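Putative laminarinase (PDB 2WNE) probably hydrolyses the O-glycosidic bonds of laminarin-type beta-glucans, as a fungal glycoside hydrolase of family 16. Local coordinates at residues W99-E104 with S115-E120; W103-G108 with N246-L251; T131-A136 with D160-C165. The protein carries 1 engineered substitution. One frame throughout, in Å; residues are numbered along the deposited sequence. Where two conformers were deposited one is given.

How the contacts relate
Following the chain from the N terminus, strand 98-105 takes part in two contacts. In contact 1 it pairs with 115-120 after a short connection, closing a beta hairpin. In contact 2 its far end and the loop after it meet 246-251, more than a hundred residues on, closing a much larger loop that also contains the hairpin's second strand. Contact 3, between 131-136 and 160-165, opens after contact 1 has closed and lies wholly within that larger loop. Contacts 1 and 2 join strands of one curved sheet; contact 3 ties the loop before 165-168 to its strand 129-133. Together they supply part of the floor and one side of the cleft that holds the bound sugars.

Contact 1. Residues W99-E104 with S115-E120; sequences WPAAWE and SVDIIE. Engineered in segment 115-120: S115 (natural residue Glu). With GLC (alpha-D-glucopyranose), chain B; BGC (beta-D-glucopyranose), chain C; BGC (beta-D-glucopyranose), chain D.
W99 and E120 meet beside the bound sugars, where the indole NE1 donates to OE2 of the carboxylate at 3.0 Å with an N-H...O angle of 160°. The acceptor lies in the indole plane, and the N-H reaches OE2 from its anti side. Traced outward, E120 CB lies 4.2 Å from P100 O, and CG runs past the edge of the W99 ring. With CG opposite the backbone N (chi1 -158°) and the rest extended, CD arrives 3.5 Å from GLC O6. At the tip, OE1 accepts from O4 of the chain C BGC at 2.8 Å. OE2 takes O3 of that sugar at 2.6 Å and GLC O6 as well, so three donors hold this oxygen. A glutamate suits the place because it reaches well beyond the strand and offers two acceptors.

The backbone makes an antiparallel hairpin interrupted by a classic beta bulge: A102 O accepts from both I118 N and I119 N. The bulge lets D117 and E120 share the face that carries A101 and W103. With the natural glutamate at 115, the sequence EVDIIE is the bulged form of the GH16 active-site signature. At the engineered S115, CB lies at the edge of the W103 ring, 4.1 Å from CZ3, and OG makes a weak hydrogen bond to W110. The W103 ring spreads beneath GLC, whose C5 stands 3.3 Å above the ring plane over its centre, a broad flat surface suited to a pyranose.

On the other face the contact is apolar and packs against strands 83-89 and 185-191. The A102 methyl, small enough to fit under a branched chain, meets I119 CD1, while E104 CB lies against V116 CG1. The carboxylate of E104 is turned instead to H83.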
loop_
_atom_site.group_PDB
_atom_site.type_symbol
_atom_site.label_atom_id
_atom_site.label_comp_id
_atom_site.label_asym_id
_atom_site.label_seq_id
_atom_site.Cartn_x
_atom_site.Cartn_y
_atom_site.Cartn_z
ATOM N N TRP A 99 -2.007 4.517 -9.120
ATOM C CA TRP A 99 -2.560 4.464 -7.767
ATOM C C TRP A 99 -2.142 3.129 -7.146
ATOM O O TRP A 99 -2.900 2.164 -7.162
ATOM C CB TRP A 99 -4.072 4.719 -7.791
ATOM C CG TRP A 99 -4.810 4.616 -6.474
ATOM C CD1 TRP A 99 -4.271 4.485 -5.208
ATOM C CD2 TRP A 99 -6.236 4.636 -6.301
ATOM N NE1 TRP A 99 -5.281 4.421 -4.271
ATOM C CE2 TRP A 99 -6.495 4.501 -4.914
ATOM C CE3 TRP A 99 -7.326 4.742 -7.186
ATOM C CZ2 TRP A 99 -7.805 4.473 -4.393
ATOM C CZ3 TRP A 99 -8.630 4.728 -6.662
ATOM C CH2 TRP A 99 -8.854 4.582 -5.288
ATOM N N PRO A 100 -0.898 3.077 -6.604
ATOM C CA PRO A 100 -0.400 1.853 -5.964
ATOM C C PRO A 100 -0.743 1.812 -4.486
ATOM O O PRO A 100 -0.884 2.863 -3.867
ATOM C CB PRO A 100 1.112 1.965 -6.124
ATOM C CG PRO A 100 1.396 3.506 -6.167
ATOM C CD PRO A 100 0.089 4.185 -6.567
ATOM N N ALA A 101 -0.842 0.610 -3.923
ATOM C CA ALA A 101 -1.016 0.469 -2.489
ATOM C C ALA A 101 -0.414 -0.829 -1.973
ATOM O O ALA A 101 -0.398 -1.827 -2.697
ATOM C CB ALA A 101 -2.532 0.545 -2.095
ATOM N N ALA A 102 0.117 -0.765 -0.743
ATOM C CA ALA A 102 0.405 -1.926 0.112
ATOM C C ALA A 102 -0.470 -1.724 1.352
ATOM O O ALA A 102 -0.364 -0.704 2.036
ATOM C CB ALA A 102 1.856 -1.972 0.518
ATOM N N TRP A 103 -1.350 -2.689 1.605
ATOM C CA TRP A 103 -2.414 -2.526 2.574
ATOM C C TRP A 103 -2.942 -3.839 3.163
ATOM O O TRP A 103 -2.528 -4.917 2.760
ATOM C CB TRP A 103 -3.544 -1.672 1.972
ATOM C CG TRP A 103 -4.231 -2.208 0.714
ATOM C CD1 TRP A 103 -3.646 -2.497 -0.494
ATOM C CD2 TRP A 103 -5.631 -2.455 0.551
ATOM N NE1 TRP A 103 -4.591 -2.919 -1.390
ATOM C CE2 TRP A 103 -5.823 -2.900 -0.780
ATOM C CE3 TRP A 103 -6.757 -2.314 1.395
ATOM C CZ2 TRP A 103 -7.096 -3.227 -1.293
ATOM C CZ3 TRP A 103 -8.045 -2.624 0.869
ATOM C CH2 TRP A 103 -8.194 -3.074 -0.453
ATOM N N GLU A 104 -3.833 -3.738 4.150
ATOM C CA GLU A 104 -4.456 -4.923 4.747
ATOM C C GLU A 104 -5.956 -4.706 4.806
ATOM O O GLU A 104 -6.386 -3.595 5.033
ATOM C CB GLU A 104 -3.915 -5.203 6.159
ATOM C CG GLU A 104 -2.507 -5.763 6.162
ATOM C CD GLU A 104 -2.007 -6.118 7.549
ATOM O OE1 GLU A 104 -2.807 -6.000 8.526
ATOM O OE2 GLU A 104 -0.804 -6.511 7.655
ATOM N N SER A 115 -9.802 -1.650 7.066
ATOM C CA SER A 115 -8.685 -1.654 6.142
ATOM C C SER A 115 -7.628 -0.641 6.632
ATOM O O SER A 115 -7.973 0.403 7.159
ATOM C CB SER A 115 -9.140 -1.456 4.670
ATOM O OG SER A 115 -9.626 -0.168 4.362
ATOM N N VAL A 116 -6.355 -1.025 6.554
ATOM C CA VAL A 116 -5.257 -0.150 6.882
ATOM C C VAL A 116 -4.312 -0.052 5.688
ATOM O O VAL A 116 -3.819 -1.073 5.191
ATOM C CB VAL A 116 -4.500 -0.574 8.201
ATOM C CG1 VAL A 116 -4.305 -2.073 8.292
ATOM C CG2 VAL A 116 -3.163 0.145 8.328
ATOM N N ASP A 117 -4.099 1.181 5.212
ATOM C CA ASP A 117 -3.151 1.452 4.134
ATOM C C ASP A 117 -1.805 1.840 4.730
ATOM O O ASP A 117 -1.725 2.751 5.556
ATOM C CB ASP A 117 -3.652 2.564 3.205
ATOM C CG ASP A 117 -4.893 2.162 2.431
ATOM O OD1 ASP A 117 -4.757 1.528 1.366
ATOM O OD2 ASP A 117 -5.999 2.495 2.892
ATOM N N ILE A 118 -0.766 1.132 4.297
ATOM C CA ILE A 118 0.601 1.321 4.793
ATOM C C ILE A 118 1.370 2.195 3.785
ATOM O O ILE A 118 2.081 3.124 4.144
ATOM C CB ILE A 118 1.268 -0.100 5.038
ATOM C CG1 ILE A 118 0.403 -0.903 6.035
ATOM C CG2 ILE A 118 2.718 0.030 5.553
ATOM C CD1 ILE A 118 0.575 -2.438 6.031
ATOM N N ILE A 119 1.199 1.871 2.506
ATOM C CA ILE A 119 1.715 2.653 1.409
ATOM C C ILE A 119 0.540 2.944 0.467
ATOM O O ILE A 119 -0.193 2.038 0.045
ATOM C CB ILE A 119 2.836 1.887 0.654
ATOM C CG1 ILE A 119 3.905 1.380 1.640
ATOM C CG2 ILE A 119 3.416 2.755 -0.532
ATOM C CD1 ILE A 119 4.895 0.337 1.036
ATOM N N GLU A 120 0.335 4.219 0.167
ATOM C CA GLU A 120 -0.697 4.597 -0.779
ATOM C C GLU A 120 -0.516 6.046 -1.202
ATOM O O GLU A 120 -0.138 6.907 -0.399
ATOM C CB GLU A 120 -2.092 4.436 -0.171
ATOM C CG GLU A 120 -3.201 4.304 -1.221
ATOM C CD GLU A 120 -4.594 4.441 -0.616
ATOM O OE1 GLU A 120 -4.700 4.763 0.593
ATOM O OE2 GLU A 120 -5.582 4.218 -1.332
HETATM C C1 GLC B . -8.145 1.859 0.374
HETATM C C2 GLC B . -9.599 1.425 0.076
HETATM C C3 GLC B . -9.620 0.340 -1.006
HETATM C C4 GLC B . -8.474 0.513 -2.011
HETATM C C5 GLC B . -7.141 0.316 -1.280
HETATM C C6 GLC B . -5.886 0.455 -2.142
HETATM O O1 GLC B . -8.000 2.164 1.740
HETATM O O2 GLC B . -10.355 1.080 1.228
HETATM O O3 GLC B . -10.840 0.413 -1.684
HETATM O O4 GLC B . -8.570 -0.487 -3.006
HETATM O O5 GLC B . -7.022 1.110 -0.111
HETATM O O6 GLC B . -5.722 1.804 -2.585
HETATM C C2 BGC C . -9.545 5.863 -1.384
HETATM C C3 BGC C . -8.750 5.215 -0.254
HETATM C C4 BGC C . -7.743 6.149 0.418
HETATM C C5 BGC C . -8.410 7.479 0.753
HETATM C C6 BGC C . -7.382 8.492 1.265
HETATM C C1 BGC C . -10.115 7.200 -0.939
HETATM O O2 BGC C . -10.601 5.011 -1.754
HETATM O O3 BGC C . -8.068 4.105 -0.758
HETATM O O4 BGC C . -7.218 5.544 1.581
HETATM O O5 BGC C . -9.064 7.997 -0.405
HETATM O O6 BGC C . -8.048 9.694 1.600
HETATM C C2 BGC D . -13.103 -0.195 -1.917
HETATM C C3 BGC D . -14.239 -1.144 -1.504
HETATM C C4 BGC D . -13.794 -2.607 -1.431
HETATM C C5 BGC D . -12.475 -2.738 -0.651
HETATM C C6 BGC D . -11.937 -4.175 -0.566
HETATM C C1 BGC D . -11.832 -0.473 -1.126
HETATM O O2 BGC D . -13.472 1.166 -1.800
HETATM O O3 BGC D . -15.244 -1.102 -2.481
HETATM O O4 BGC D . -14.848 -3.347 -0.849
HETATM O O5 BGC D . -11.504 -1.856 -1.219
HETATM O O6 BGC D . -11.562 -4.703 -1.824
#

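Contact 2. Residues W103-G108 with N246-L251; sequences WETDEG and NIIINL. With GLC (alpha-D-glucopyranose), chain B; BGC (beta-D-glucopyranose), chain D.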
loop_
_atom_site.group_PDB
_atom_site.type_symbol
_atom_site.label_atom_id
_atom_site.label_comp_id
_atom_site.label_asym_id
_atom_site.label_seq_id
_atom_site.Cartn_x
_atom_site.Cartn_y
_atom_site.Cartn_z
ATOM N N TRP A 103 -1.350 -2.689 1.605
ATOM C CA TRP A 103 -2.414 -2.526 2.574
ATOM C C TRP A 103 -2.942 -3.839 3.163
ATOM O O TRP A 103 -2.528 -4.917 2.760
ATOM C CB TRP A 103 -3.544 -1.672 1.972
ATOM C CG TRP A 103 -4.231 -2.208 0.714
ATOM C CD1 TRP A 103 -3.646 -2.497 -0.494
ATOM C CD2 TRP A 103 -5.631 -2.455 0.551
ATOM N NE1 TRP A 103 -4.591 -2.919 -1.390
ATOM C CE2 TRP A 103 -5.823 -2.900 -0.780
ATOM C CE3 TRP A 103 -6.757 -2.314 1.395
ATOM C CZ2 TRP A 103 -7.096 -3.227 -1.293
ATOM C CZ3 TRP A 103 -8.045 -2.624 0.869
ATOM C CH2 TRP A 103 -8.194 -3.074 -0.453
ATOM N N GLU A 104 -3.833 -3.738 4.150
ATOM C CA GLU A 104 -4.456 -4.923 4.747
ATOM C C GLU A 104 -5.956 -4.706 4.806
ATOM O O GLU A 104 -6.386 -3.595 5.033
ATOM C CB GLU A 104 -3.915 -5.203 6.159
ATOM C CG GLU A 104 -2.507 -5.763 6.162
ATOM C CD GLU A 104 -2.007 -6.118 7.549
ATOM O OE1 GLU A 104 -2.807 -6.000 8.526
ATOM O OE2 GLU A 104 -0.804 -6.511 7.655
ATOM N N THR A 105 -6.732 -5.778 4.600
ATOM C CA THR A 105 -8.195 -5.708 4.656
ATOM C C THR A 105 -8.782 -7.116 4.763
ATOM O O THR A 105 -8.074 -8.106 4.579
ATOM C CB THR A 105 -8.781 -4.971 3.379
ATOM O OG1 THR A 105 -10.112 -4.518 3.617
ATOM C CG2 THR A 105 -8.766 -5.861 2.152
ATOM N N ASP A 106 -10.081 -7.191 5.068
ATOM C CA ASP A 106 -10.862 -8.401 4.854
ATOM C C ASP A 106 -11.889 -8.019 3.792
ATOM O O ASP A 106 -12.875 -7.329 4.099
ATOM C CB ASP A 106 -11.558 -8.822 6.161
ATOM C CG ASP A 106 -12.484 -10.035 5.988
ATOM O OD1 ASP A 106 -12.787 -10.414 4.836
ATOM O OD2 ASP A 106 -12.913 -10.611 7.018
ATOM N N GLU A 107 -11.672 -8.453 2.550
ATOM C CA GLU A 107 -12.536 -8.031 1.438
ATOM C C GLU A 107 -13.963 -8.494 1.623
ATOM O O GLU A 107 -14.893 -7.822 1.178
ATOM C CB GLU A 107 -12.019 -8.529 0.090
ATOM C CG GLU A 107 -10.727 -7.864 -0.357
ATOM C CD GLU A 107 -9.973 -8.742 -1.329
ATOM O OE1 GLU A 107 -9.555 -9.841 -0.902
ATOM O OE2 GLU A 107 -9.820 -8.344 -2.508
ATOM N N GLY A 108 -14.124 -9.627 2.306
ATOM C CA GLY A 108 -15.416 -10.298 2.434
ATOM C C GLY A 108 -16.474 -9.575 3.250
ATOM O O GLY A 108 -17.658 -9.900 3.134
ATOM N N ASN A 246 -5.995 -10.059 5.263
ATOM C CA ASN A 246 -4.965 -10.402 4.292
ATOM C C ASN A 246 -4.136 -9.150 3.997
ATOM O O ASN A 246 -4.633 -8.030 4.136
ATOM C CB ASN A 246 -5.584 -10.815 2.958
ATOM C CG ASN A 246 -6.664 -11.846 3.099
ATOM O OD1 ASN A 246 -7.796 -11.528 3.459
ATOM N ND2 ASN A 246 -6.330 -13.094 2.785
ATOM N N ILE A 247 -2.907 -9.362 3.543
ATOM C CA ILE A 247 -2.043 -8.322 3.005
ATOM C C ILE A 247 -2.314 -8.247 1.497
ATOM O O ILE A 247 -2.393 -9.284 0.812
ATOM C CB ILE A 247 -0.537 -8.659 3.286
ATOM C CG1 ILE A 247 -0.220 -8.566 4.778
ATOM C CG2 ILE A 247 0.454 -7.773 2.472
ATOM C CD1 ILE A 247 1.139 -9.192 5.152
ATOM N N ILE A 248 -2.459 -7.034 0.972
ATOM C CA ILE A 248 -2.676 -6.847 -0.477
ATOM C C ILE A 248 -1.657 -5.826 -1.008
ATOM O O ILE A 248 -1.341 -4.852 -0.334
ATOM C CB ILE A 248 -4.147 -6.438 -0.791
ATOM C CG1 ILE A 248 -5.135 -7.487 -0.244
ATOM C CG2 ILE A 248 -4.395 -6.199 -2.300
ATOM C CD1 ILE A 248 -6.593 -7.175 -0.516
ATOM N N ILE A 249 -1.077 -6.116 -2.173
ATOM C CA ILE A 249 -0.203 -5.192 -2.861
ATOM C C ILE A 249 -0.709 -5.089 -4.308
ATOM O O ILE A 249 -0.929 -6.100 -4.971
ATOM C CB ILE A 249 1.259 -5.673 -2.805
ATOM C CG1 ILE A 249 1.685 -5.905 -1.345
ATOM C CG2 ILE A 249 2.185 -4.654 -3.503
ATOM C CD1 ILE A 249 2.969 -6.654 -1.165
ATOM N N ASN A 250 -0.939 -3.876 -4.792
ATOM C CA ASN A 250 -1.617 -3.721 -6.084
ATOM C C ASN A 250 -1.207 -2.455 -6.769
ATOM O O ASN A 250 -0.524 -1.614 -6.182
ATOM C CB ASN A 250 -3.163 -3.728 -5.914
ATOM C CG ASN A 250 -3.681 -2.503 -5.175
ATOM O OD1 ASN A 250 -3.595 -2.422 -3.933
ATOM N ND2 ASN A 250 -4.215 -1.526 -5.936
ATOM N N LEU A 251 -1.609 -2.330 -8.027
ATOM C CA LEU A 251 -1.479 -1.074 -8.743
ATOM C C LEU A 251 -2.722 -0.918 -9.604
ATOM O O LEU A 251 -2.996 -1.775 -10.472
ATOM C CB LEU A 251 -0.206 -1.067 -9.606
ATOM C CG LEU A 251 -0.061 0.030 -10.690
ATOM C CD1 LEU A 251 -0.014 1.448 -10.097
ATOM C CD2 LEU A 251 1.140 -0.182 -11.606
HETATM C C1 GLC B . -8.145 1.859 0.374
HETATM C C2 GLC B . -9.599 1.425 0.076
HETATM C C3 GLC B . -9.620 0.340 -1.006
HETATM C C4 GLC B . -8.474 0.513 -2.011
HETATM C C5 GLC B . -7.141 0.316 -1.280
HETATM C C6 GLC B . -5.886 0.455 -2.142
HETATM O O1 GLC B . -8.000 2.164 1.740
HETATM O O2 GLC B . -10.355 1.080 1.228
HETATM O O3 GLC B . -10.840 0.413 -1.684
HETATM O O4 GLC B . -8.570 -0.487 -3.006
HETATM O O5 GLC B . -7.022 1.110 -0.111
HETATM O O6 GLC B . -5.722 1.804 -2.585
HETATM C C2 BGC D . -13.103 -0.195 -1.917
HETATM C C3 BGC D . -14.239 -1.144 -1.504
HETATM C C4 BGC D . -13.794 -2.607 -1.431
HETATM C C5 BGC D . -12.475 -2.738 -0.651
HETATM C C6 BGC D . -11.937 -4.175 -0.566
HETATM C C1 BGC D . -11.832 -0.473 -1.126
HETATM O O2 BGC D . -13.472 1.166 -1.800
HETATM O O3 BGC D . -15.244 -1.102 -2.481
HETATM O O4 BGC D . -14.848 -3.347 -0.849
HETATM O O5 BGC D . -11.504 -1.856 -1.219
HETATM O O6 BGC D . -11.562 -4.703 -1.824
HETATM O O HOH W 1 -9.471 -10.078 1.872
#
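W103 and T105 form hydrogen-bonded antiparallel pairs with I248 and N246, flanking the non-hydrogen-bonded pair E104-I247, in strands whose axes approach to 4.7 Å with N-to-C directions 135° apart. The W103 indole and the I248 side chain then run alongside each other, and I248 CB makes a CH-pi contact 3.9 Å from the centre of the five-membered ring. It covers the face opposite the one occupied by GLC, so the ring is held between hydrocarbon and sugar. At the ring edge NE1 donates to N250 OD1 at 2.8 Å, a bent bond (137°) whose acceptor sits somewhat out of the indole plane. N250 reaches it with CG lodged between its own backbone N and carbonyl carbon (chi1 68°). A leucine in place of W103 would probably leave N250 OD1 without the indole N-H and I248 CB without the ring it packs on, and would strip GLC of its flat support.

The CG1-CD1 branch of I248 runs on toward T105 and E107, where CD1 lies 3.7 Å from T105 CG2 and 3.8 Å from E107 CD. On the opposite side of the sheet, I247 CG1 packs along E104. Where the strands part, one water accepts from E107 N and donates to E107 OE1 and N246 OD1, while N246 ND2 donates to the S76 carbonyl; D106 OD1 closes an Asx turn onto G108 N. E107 also forms salt bridges to R73 and R75. The chemistry is thus divided: apolar carbon supports the indole from behind, the amide of N250 helps set its rotation, and charged and hydrated groups gather at the strand end.

Contact 3. Residues T131-A136 with D160-C165; sequences TLHTGA and DGNTGC. With BGC (beta-D-glucopyranose), chain C; BGC (beta-D-glucopyranose), chain E; GLC (alpha-D-glucopyranose), chain B.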
loop_
_atom_site.group_PDB
_atom_site.type_symbol
_atom_site.label_atom_id
_atom_site.label_comp_id
_atom_site.label_asym_id
_atom_site.label_seq_id
_atom_site.Cartn_x
_atom_site.Cartn_y
_atom_site.Cartn_z
ATOM N N THR A 131 -3.699 5.304 6.217
ATOM C CA THR A 131 -5.132 5.549 6.404
ATOM C C THR A 131 -5.874 4.296 6.861
ATOM O O THR A 131 -5.613 3.190 6.368
ATOM C CB THR A 131 -5.806 6.075 5.080
ATOM O OG1 THR A 131 -4.952 7.040 4.470
ATOM C CG2 THR A 131 -7.203 6.733 5.354
ATOM N N LEU A 132 -6.789 4.485 7.811
ATOM C CA LEU A 132 -7.731 3.427 8.208
ATOM C C LEU A 132 -9.091 3.750 7.630
ATOM O O LEU A 132 -9.482 4.928 7.570
ATOM C CB LEU A 132 -7.885 3.316 9.727
ATOM C CG LEU A 132 -6.685 3.259 10.676
ATOM C CD1 LEU A 132 -7.206 2.952 12.097
ATOM C CD2 LEU A 132 -5.669 2.228 10.206
ATOM N N HIS A 133 -9.791 2.707 7.175
ATOM C CA HIS A 133 -11.211 2.811 6.840
ATOM C C HIS A 133 -11.968 1.831 7.700
ATOM O O HIS A 133 -11.616 0.635 7.752
ATOM C CB HIS A 133 -11.441 2.498 5.351
ATOM C CG HIS A 133 -10.746 3.448 4.430
ATOM N ND1 HIS A 133 -11.415 4.431 3.734
ATOM C CD2 HIS A 133 -9.439 3.576 4.104
ATOM C CE1 HIS A 133 -10.547 5.122 3.013
ATOM N NE2 HIS A 133 -9.344 4.617 3.215
ATOM N N THR A 134 -13.002 2.320 8.388
ATOM C CA THR A 134 -13.834 1.470 9.248
ATOM C C THR A 134 -15.358 1.715 9.043
ATOM O O THR A 134 -15.752 2.604 8.272
ATOM C CB THR A 134 -13.467 1.671 10.745
ATOM O OG1 THR A 134 -13.811 3.001 11.144
ATOM C CG2 THR A 134 -11.972 1.475 10.987
ATOM N N GLY A 135 -16.203 0.896 9.685
ATOM C CA GLY A 135 -17.605 1.278 9.951
ATOM C C GLY A 135 -17.702 2.330 11.074
ATOM O O GLY A 135 -16.683 2.961 11.451
ATOM N N ALA A 136 -18.920 2.500 11.622
ATOM C CA ALA A 136 -19.286 3.624 12.512
ATOM C C ALA A 136 -18.541 3.618 13.824
ATOM O O ALA A 136 -18.084 2.567 14.273
ATOM C CB ALA A 136 -20.802 3.621 12.792
ATOM N N ASP A 160 -17.436 9.996 6.376
ATOM C CA ASP A 160 -16.226 10.733 6.075
ATOM C C ASP A 160 -15.972 10.932 4.577
ATOM O O ASP A 160 -14.896 11.398 4.185
ATOM C CB ASP A 160 -15.004 10.146 6.831
ATOM C CG ASP A 160 -14.479 8.828 6.233
ATOM O OD1 ASP A 160 -14.999 8.325 5.211
ATOM O OD2 ASP A 160 -13.527 8.275 6.811
ATOM N N GLY A 161 -16.972 10.628 3.748
ATOM C CA GLY A 161 -16.842 10.786 2.289
ATOM C C GLY A 161 -15.805 9.821 1.740
ATOM O O GLY A 161 -15.164 10.076 0.700
ATOM N N ASN A 162 -15.630 8.713 2.475
ATOM C CA ASN A 162 -14.695 7.642 2.128
ATOM C C ASN A 162 -13.214 8.051 2.131
ATOM O O ASN A 162 -12.363 7.345 1.579
ATOM C CB ASN A 162 -15.107 6.983 0.791
ATOM C CG ASN A 162 -14.526 5.594 0.621
ATOM O OD1 ASN A 162 -14.322 4.847 1.604
ATOM N ND2 ASN A 162 -14.231 5.239 -0.631
ATOM N N THR A 163 -12.891 9.174 2.761
ATOM C CA THR A 163 -11.472 9.515 2.940
ATOM C C THR A 163 -10.749 8.585 3.947
ATOM O O THR A 163 -9.521 8.415 3.860
ATOM C CB THR A 163 -11.255 10.941 3.425
ATOM O OG1 THR A 163 -11.773 11.038 4.756
ATOM C CG2 THR A 163 -11.926 11.987 2.488
ATOM N N GLY A 164 -11.495 8.004 4.894
ATOM C CA GLY A 164 -10.881 7.327 6.049
ATOM C C GLY A 164 -10.216 8.320 6.999
ATOM O O GLY A 164 -10.273 9.542 6.775
ATOM N N CYS A 165 -9.575 7.820 8.055
ATOM C CA CYS A 165 -8.726 8.673 8.912
ATOM C C CYS A 165 -7.249 8.461 8.530
ATOM O O CYS A 165 -6.706 7.339 8.615
ATOM C CB CYS A 165 -8.937 8.357 10.392
ATOM S SG CYS A 165 -8.713 6.571 10.803
HETATM C C2 BGC C . -9.545 5.863 -1.384
HETATM C C3 BGC C . -8.750 5.215 -0.254
HETATM C C4 BGC C . -7.743 6.149 0.418
HETATM C C5 BGC C . -8.410 7.479 0.753
HETATM C C6 BGC C . -7.382 8.492 1.265
HETATM C C1 BGC C . -10.115 7.200 -0.939
HETATM O O2 BGC C . -10.601 5.011 -1.754
HETATM O O3 BGC C . -8.068 4.105 -0.758
HETATM O O4 BGC C . -7.218 5.544 1.581
HETATM O O5 BGC C . -9.064 7.997 -0.405
HETATM O O6 BGC C . -8.048 9.694 1.600
HETATM C C2 BGC E . -12.828 8.500 -2.928
HETATM C C3 BGC E . -11.773 8.663 -1.827
HETATM C C4 BGC E . -11.227 10.093 -1.757
HETATM C C5 BGC E . -12.313 11.163 -1.876
HETATM C C6 BGC E . -11.639 12.476 -2.264
HETATM C C1 BGC E . -13.879 9.612 -2.929
HETATM O O2 BGC E . -13.499 7.262 -2.789
HETATM O O3 BGC E . -10.701 7.792 -2.108
HETATM O O4 BGC E . -10.522 10.276 -0.544
HETATM O O5 BGC E . -13.283 10.886 -2.873
HETATM O O6 BGC E . -12.348 13.502 -1.605
HETATM C C1 GLC B . -8.145 1.859 0.374
HETATM C C2 GLC B . -9.599 1.425 0.076
HETATM C C3 GLC B . -9.620 0.340 -1.006
HETATM C C4 GLC B . -8.474 0.513 -2.011
HETATM C C5 GLC B . -7.141 0.316 -1.280
HETATM C C6 GLC B . -5.886 0.455 -2.142
HETATM O O1 GLC B . -8.000 2.164 1.740
HETATM O O2 GLC B . -10.355 1.080 1.228
HETATM O O3 GLC B . -10.840 0.413 -1.684
HETATM O O4 GLC B . -8.570 -0.487 -3.006
HETATM O O5 GLC B . -7.022 1.110 -0.111
HETATM O O6 GLC B . -5.722 1.804 -2.585
#
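The side chains of H133 and N162 cross at about a right angle beside the sugars, ring and amide planes 64° apart. H133 NE2 donates to O4 of the chain C BGC at 2.8 Å, nearly straight at 164°. N162 ND2 donates to O2 of the chain E BGC at 3.0 Å, and T163 O accepts from O6 of the chain C sugar.

The imidazole lies between GLC O2 over one face and G164 CA over the other, the latter a CH-pi contact 3.9 Å from the ring centre. At its edge CE1 comes 3.2 Å from N162 O. ND1, also buried, has no partner.

A type I' turn from D160 to T163, with G161 and N162 at positive phi, places N162 and the carbonyl of T163 at the sugars. G164 follows, with no side chain: a CB there would clash with L132 O and the H133 ring. Next, L132 and C165 exchange two backbone hydrogen bonds, and C165 SG, 3.5 Å from L132 CB, is tied by a disulfide to C155.

O4 of the chain C sugar thus accepts a hydrogen bond from H133 while its own hydroxyl donates to E120, so the hydroxyl is read as both acceptor and donor.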